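Local coordinates for uncharacterized protein conserved in bacteria (Cupriavidus necator, PDB 5DMH) that catalyses the ATP-dependent phosphorylation of 3-oxo-tetronate to 3-oxo-tetronate 4-phosphate and is bound here to the product nucleotide ADP, at residues H367-E370 and Q371-T375; L314-P318 and L319-R323. One frame throughout, in Å; residues are numbered along the deposited sequence.

Contact 1. Residues H367-E370 and Q371-T375; sequences HLVE and QCLAT. With ADP (adenosine-5'-diphosphate), chain C.
V369 and L373, one helical turn apart, lie side by side and point the same way, with V369 CG1 4.0 Å from L373 CD1. V369 CG1 stands anti to the backbone N (chi1 170°), which turns this methyl both toward the leucine and toward the nucleotide: it sits 3.4 Å from O2' of ADP. The other methyl, CG2, packs on P318. C372, also buried, rests against V327 and A328 of helix 327-336 and against L321.

The backbone bonds are those of a regular alpha-helix. Four successive amides, Q371 to A374, donate to the carbonyls four residues back, from Q371 N to H367 O at 2.8 Å through to A374 N to E370 O at 2.9 Å. All of this lies around the middle of helix 362-382, in the nucleotide-binding C-terminal domain, and one side of it forms a wall of the ADP pocket. The next residue, T375, one turn on from Q371, folds OG1 back onto Q371 O at 2.9 Å, and T375 N reaches the same oxygen from the opposite face of its carbonyl plane.

The polar work toward the ligand falls to E370. Its chain runs out extended beyond CG, and OE2 accepts a hydrogen bond from O3' of the ADP ribose at 2.7 Å. OE1 pairs with K84 in a salt bridge, so the two carboxylate oxygens have separate partners and the group's rotation is restrained. The same OE2 lies in the plane of the H367 ring, at its edge. On the solvent side Q371 lays its CG 3.1 Å from H367 O.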
loop_
_atom_site.group_PDB
_atom_site.type_symbol
_atom_site.label_atom_id
_atom_site.label_comp_id
_atom_site.label_asym_id
_atom_site.label_seq_id
_atom_site.Cartn_x
_atom_site.Cartn_y
_atom_site.Cartn_z
ATOM N N HIS A 367 -1.221 -8.567 -15.901
ATOM C CA HIS A 367 -1.828 -9.728 -15.256
ATOM C C HIS A 367 -1.071 -11.045 -15.522
ATOM O O HIS A 367 -0.951 -11.874 -14.605
ATOM C CB HIS A 367 -3.319 -9.838 -15.593
ATOM C CG HIS A 367 -4.162 -8.829 -14.867
ATOM N ND1 HIS A 367 -5.500 -8.627 -15.147
ATOM C CD2 HIS A 367 -3.848 -7.957 -13.878
ATOM C CE1 HIS A 367 -5.970 -7.674 -14.360
ATOM N NE2 HIS A 367 -4.991 -7.252 -13.579
ATOM N N LEU A 368 -0.525 -11.236 -16.722
ATOM C CA LEU A 368 0.302 -12.428 -16.969
ATOM C C LEU A 368 1.474 -12.480 -15.995
ATOM O O LEU A 368 1.782 -13.521 -15.407
ATOM C CB LEU A 368 0.823 -12.454 -18.404
ATOM C CG LEU A 368 -0.200 -12.799 -19.462
ATOM C CD1 LEU A 368 0.233 -12.384 -20.882
ATOM C CD2 LEU A 368 -0.519 -14.309 -19.407
ATOM N N VAL A 369 2.136 -11.347 -15.801
ATOM C CA VAL A 369 3.274 -11.314 -14.902
ATOM C C VAL A 369 2.874 -11.577 -13.448
ATOM O O VAL A 369 3.530 -12.351 -12.760
ATOM C CB VAL A 369 4.048 -9.995 -15.012
ATOM C CG1 VAL A 369 5.112 -9.878 -13.871
ATOM C CG2 VAL A 369 4.663 -9.846 -16.419
ATOM N N GLU A 370 1.807 -10.917 -12.980
ATOM C CA GLU A 370 1.293 -11.120 -11.650
ATOM C C GLU A 370 0.956 -12.588 -11.431
ATOM O O GLU A 370 1.318 -13.154 -10.401
ATOM C CB GLU A 370 0.035 -10.249 -11.412
ATOM C CG GLU A 370 0.319 -8.755 -11.310
ATOM C CD GLU A 370 -0.932 -7.906 -11.211
ATOM O OE1 GLU A 370 -1.989 -8.442 -10.798
ATOM O OE2 GLU A 370 -0.868 -6.706 -11.588
ATOM N N GLN A 371 0.271 -13.186 -12.397
ATOM C CA GLN A 371 -0.186 -14.585 -12.288
ATOM C C GLN A 371 0.998 -15.541 -12.195
ATOM O O GLN A 371 0.957 -16.543 -11.471
ATOM C CB GLN A 371 -1.021 -14.947 -13.510
ATOM C CG GLN A 371 -2.422 -14.359 -13.503
ATOM C CD GLN A 371 -3.179 -14.637 -14.804
ATOM O OE1 GLN A 371 -2.917 -15.632 -15.496
ATOM N NE2 GLN A 371 -4.118 -13.749 -15.145
ATOM N N CYS A 372 2.051 -15.232 -12.953
ATOM C CA CYS A 372 3.250 -16.068 -12.993
ATOM C C CYS A 372 3.943 -16.069 -11.643
ATOM O O CYS A 372 4.242 -17.128 -11.059
ATOM C CB CYS A 372 4.194 -15.568 -14.080
ATOM S SG CYS A 372 5.718 -16.504 -14.211
ATOM N N LEU A 373 4.154 -14.875 -11.111
ATOM C CA LEU A 373 4.818 -14.736 -9.822
ATOM C C LEU A 373 3.968 -15.363 -8.728
ATOM O O LEU A 373 4.512 -15.969 -7.779
ATOM C CB LEU A 373 5.126 -13.239 -9.545
ATOM C CG LEU A 373 6.220 -12.642 -10.429
ATOM C CD1 LEU A 373 6.295 -11.106 -10.244
ATOM C CD2 LEU A 373 7.576 -13.274 -10.202
ATOM N N ALA A 374 2.643 -15.235 -8.839
ATOM C CA ALA A 374 1.752 -15.813 -7.857
ATOM C C ALA A 374 1.813 -17.361 -7.916
ATOM O O ALA A 374 1.816 -18.042 -6.884
ATOM C CB ALA A 374 0.336 -15.315 -8.069
ATOM N N THR A 375 1.849 -17.908 -9.125
ATOM C CA THR A 375 2.020 -19.360 -9.298
ATOM C C THR A 375 3.361 -19.846 -8.698
ATOM O O THR A 375 3.422 -20.851 -7.972
ATOM C CB THR A 375 1.971 -19.739 -10.779
ATOM O OG1 THR A 375 0.677 -19.464 -11.294
ATOM C CG2 THR A 375 2.332 -21.240 -10.977
HETATM P PB ADP C . 4.443 -0.897 -7.969
HETATM O O1B ADP C . 4.415 -1.184 -6.472
HETATM O O2B ADP C . 5.837 -0.504 -8.431
HETATM O O3B ADP C . 3.344 0.049 -8.429
HETATM P PA ADP C . 2.944 -3.209 -8.958
HETATM O O1A ADP C . 3.298 -4.632 -8.778
HETATM O O2A ADP C . 1.799 -2.584 -8.236
HETATM O O3A ADP C . 4.299 -2.342 -8.709
HETATM O "O5'" ADP C . 2.617 -2.892 -10.496
HETATM C "C5'" ADP C . 3.523 -3.219 -11.540
HETATM C "C4'" ADP C . 2.728 -3.746 -12.731
HETATM O "O4'" ADP C . 3.550 -3.745 -13.886
HETATM C "C3'" ADP C . 2.271 -5.184 -12.514
HETATM O "O3'" ADP C . 0.977 -5.411 -13.104
HETATM C "C2'" ADP C . 3.329 -5.960 -13.233
HETATM O "O2'" ADP C . 2.932 -7.282 -13.530
HETATM C "C1'" ADP C . 3.568 -5.063 -14.423
HETATM N N9 ADP C . 4.858 -5.370 -15.032
HETATM C C8 ADP C . 6.022 -5.640 -14.393
HETATM N N7 ADP C . 6.998 -5.912 -15.271
HETATM C C5 ADP C . 6.438 -5.816 -16.501
HETATM C C6 ADP C . 6.916 -6.008 -17.869
HETATM N N6 ADP C . 8.216 -6.323 -18.043
HETATM N N1 ADP C . 6.047 -5.807 -18.879
HETATM C C2 ADP C . 4.759 -5.466 -18.667
HETATM N N3 ADP C . 4.226 -5.290 -17.435
HETATM C C4 ADP C . 5.025 -5.467 -16.341
#

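Contact 2. Residues L314-P318 and L319-R323. With ADP (adenosine-5'-diphosphate), chain C.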
loop_
_atom_site.group_PDB
_atom_site.type_symbol
_atom_site.label_atom_id
_atom_site.label_comp_id
_atom_site.label_asym_id
_atom_site.label_seq_id
_atom_site.Cartn_x
_atom_site.Cartn_y
_atom_site.Cartn_z
ATOM N N LEU A 314 16.359 -15.398 -12.027
ATOM C CA LEU A 314 15.774 -15.736 -13.310
ATOM C C LEU A 314 14.791 -14.667 -13.724
ATOM O O LEU A 314 13.896 -14.320 -12.965
ATOM C CB LEU A 314 15.061 -17.078 -13.242
ATOM C CG LEU A 314 14.404 -17.513 -14.551
ATOM C CD1 LEU A 314 15.447 -17.627 -15.649
ATOM C CD2 LEU A 314 13.687 -18.840 -14.351
ATOM N N ARG A 315 14.944 -14.174 -14.945
ATOM C CA ARG A 315 14.041 -13.154 -15.479
ATOM C C ARG A 315 12.842 -13.762 -16.228
ATOM O O ARG A 315 12.974 -14.754 -16.958
ATOM C CB ARG A 315 14.829 -12.244 -16.412
ATOM C CG ARG A 315 14.095 -11.030 -16.848
ATOM C CD ARG A 315 14.981 -10.130 -17.657
ATOM N NE ARG A 315 14.313 -8.874 -17.942
ATOM C CZ ARG A 315 14.924 -7.772 -18.370
ATOM N NH1 ARG A 315 16.239 -7.767 -18.585
ATOM N NH2 ARG A 315 14.207 -6.676 -18.604
ATOM N N ILE A 316 11.678 -13.176 -15.994
ATOM C CA ILE A 316 10.416 -13.537 -16.631
ATOM C C ILE A 316 10.173 -12.646 -17.850
ATOM O O ILE A 316 10.149 -11.429 -17.716
ATOM C CB ILE A 316 9.220 -13.199 -15.695
ATOM C CG1 ILE A 316 9.316 -13.951 -14.370
ATOM C CG2 ILE A 316 7.910 -13.463 -16.397
ATOM C CD1 ILE A 316 9.722 -15.361 -14.525
ATOM N N ASP A 317 9.976 -13.258 -19.011
ATOM C CA ASP A 317 9.654 -12.531 -20.243
ATOM C C ASP A 317 8.156 -12.599 -20.487
ATOM O O ASP A 317 7.642 -13.656 -20.821
ATOM C CB ASP A 317 10.371 -13.182 -21.419
ATOM C CG ASP A 317 10.096 -12.491 -22.750
ATOM O OD1 ASP A 317 9.275 -11.551 -22.806
ATOM O OD2 ASP A 317 10.717 -12.916 -23.755
ATOM N N PRO A 318 7.453 -11.467 -20.350
ATOM C CA PRO A 318 5.993 -11.488 -20.536
ATOM C C PRO A 318 5.585 -12.061 -21.896
ATOM O O PRO A 318 4.519 -12.653 -22.047
ATOM C CB PRO A 318 5.611 -10.016 -20.435
ATOM C CG PRO A 318 6.696 -9.403 -19.593
ATOM C CD PRO A 318 7.940 -10.115 -20.053
ATOM N N LEU A 319 6.432 -11.886 -22.898
ATOM C CA LEU A 319 6.086 -12.379 -24.233
ATOM C C LEU A 319 6.093 -13.902 -24.270
ATOM O O LEU A 319 5.308 -14.510 -25.000
ATOM C CB LEU A 319 7.020 -11.798 -25.292
ATOM C CG LEU A 319 7.104 -10.270 -25.390
ATOM C CD1 LEU A 319 8.037 -9.906 -26.538
ATOM C CD2 LEU A 319 5.749 -9.676 -25.592
ATOM N N ALA A 320 6.969 -14.521 -23.481
ATOM C CA ALA A 320 6.984 -15.987 -23.327
ATOM C C ALA A 320 5.741 -16.492 -22.597
ATOM O O ALA A 320 5.171 -17.530 -22.969
ATOM C CB ALA A 320 8.238 -16.438 -22.597
ATOM N N LEU A 321 5.307 -15.755 -21.574
ATOM C CA LEU A 321 4.053 -16.061 -20.886
ATOM C C LEU A 321 2.866 -16.063 -21.849
ATOM O O LEU A 321 2.065 -16.997 -21.849
ATOM C CB LEU A 321 3.794 -15.066 -19.729
ATOM C CG LEU A 321 4.774 -15.151 -18.556
ATOM C CD1 LEU A 321 4.545 -14.033 -17.558
ATOM C CD2 LEU A 321 4.723 -16.512 -17.850
ATOM N N ALA A 322 2.770 -15.029 -22.683
ATOM C CA ALA A 322 1.685 -14.911 -23.652
ATOM C C ALA A 322 1.725 -16.022 -24.700
ATOM O O ALA A 322 0.678 -16.448 -25.151
ATOM C CB ALA A 322 1.704 -13.523 -24.324
ATOM N N ARG A 323 2.918 -16.494 -25.077
ATOM C CA ARG A 323 3.039 -17.635 -26.007
ATOM C C ARG A 323 2.744 -18.976 -25.323
ATOM O O ARG A 323 2.722 -20.021 -25.969
ATOM C CB ARG A 323 4.442 -17.719 -26.615
ATOM C CG ARG A 323 4.831 -16.572 -27.528
ATOM C CD ARG A 323 6.129 -16.874 -28.259
ATOM N NE ARG A 323 7.305 -16.881 -27.373
ATOM C CZ ARG A 323 8.092 -15.832 -27.134
ATOM N NH1 ARG A 323 7.844 -14.661 -27.699
ATOM N NH2 ARG A 323 9.135 -15.942 -26.314
HETATM P PB ADP C . 4.443 -0.897 -7.969
HETATM O O1B ADP C . 4.415 -1.184 -6.472
HETATM O O2B ADP C . 5.837 -0.504 -8.431
HETATM O O3B ADP C . 3.344 0.049 -8.429
HETATM P PA ADP C . 2.944 -3.209 -8.958
HETATM O O1A ADP C . 3.298 -4.632 -8.778
HETATM O O2A ADP C . 1.799 -2.584 -8.236
HETATM O O3A ADP C . 4.299 -2.342 -8.709
HETATM O "O5'" ADP C . 2.617 -2.892 -10.496
HETATM C "C5'" ADP C . 3.523 -3.219 -11.540
HETATM C "C4'" ADP C . 2.728 -3.746 -12.731
HETATM O "O4'" ADP C . 3.550 -3.745 -13.886
HETATM C "C3'" ADP C . 2.271 -5.184 -12.514
HETATM O "O3'" ADP C . 0.977 -5.411 -13.104
HETATM C "C2'" ADP C . 3.329 -5.960 -13.233
HETATM O "O2'" ADP C . 2.932 -7.282 -13.530
HETATM C "C1'" ADP C . 3.568 -5.063 -14.423
HETATM N N9 ADP C . 4.858 -5.370 -15.032
HETATM C C8 ADP C . 6.022 -5.640 -14.393
HETATM N N7 ADP C . 6.998 -5.912 -15.271
HETATM C C5 ADP C . 6.438 -5.816 -16.501
HETATM C C6 ADP C . 6.916 -6.008 -17.869
HETATM N N6 ADP C . 8.216 -6.323 -18.043
HETATM N N1 ADP C . 6.047 -5.807 -18.879
HETATM C C2 ADP C . 4.759 -5.466 -18.667
HETATM N N3 ADP C . 4.226 -5.290 -17.435
HETATM C C4 ADP C . 5.025 -5.467 -16.341
#
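L319 N donates to D317 OD1 at 2.9 Å, approaching from well above the carboxylate plane. This is an N-cap: D317 sits just before helix 318-322, and its CG, anti to the backbone N (chi1 -180°), lies beside the carbonyl carbon, which carries the carboxylate forward to the first turn. D317 O adds a bond from L321 N at 3.2 Å and a weak one from A320 N, while P318 O receives A322 N at 3.0 Å.

Apolar contact comes next. I316 CG2 meets L321 CD1 at 3.6 Å, the two side chains crossing at a slant, and V327 of helix 327-336 touches both. P318 opens the helix and sets CG to one face of the adenine, above its N1 and N6 rim and 3.7 Å from N1 of ADP; V356 packs on the same proline.

Farther out, backbone hydrogen bonding joins I316 to Y345 of strand 343-345, just ahead of the cap. R323 curls back so that L319 O and A320 CA lie against one face of its guanidinium, toward the rim, and NE forms a salt bridge with E325. A carboxylate at this helix start probably interacts favourably with the helix dipole, whereas what P318 offers the adenine is a carbon surface.

How the contacts relate
Along the chain contact 2 comes first: strand 313-315, at one end of the order of strands, runs out and turns at once into helix 318-322. Helix 327-336, strand 343-345 and helix 350-360 follow before helix 362-382 carries contact 1. Each contact is local, so neither closes a long loop, and the two stand in series without nesting or crossing. They meet in space, centres 10 Å apart, where L368 packs on both L321 and A322. Together they join the turn after the outermost strand 313-315 to helix 362-382 and line the nucleotide from two places, P318 on one face of the adenine near its rim, V369 and E370 along the ribose.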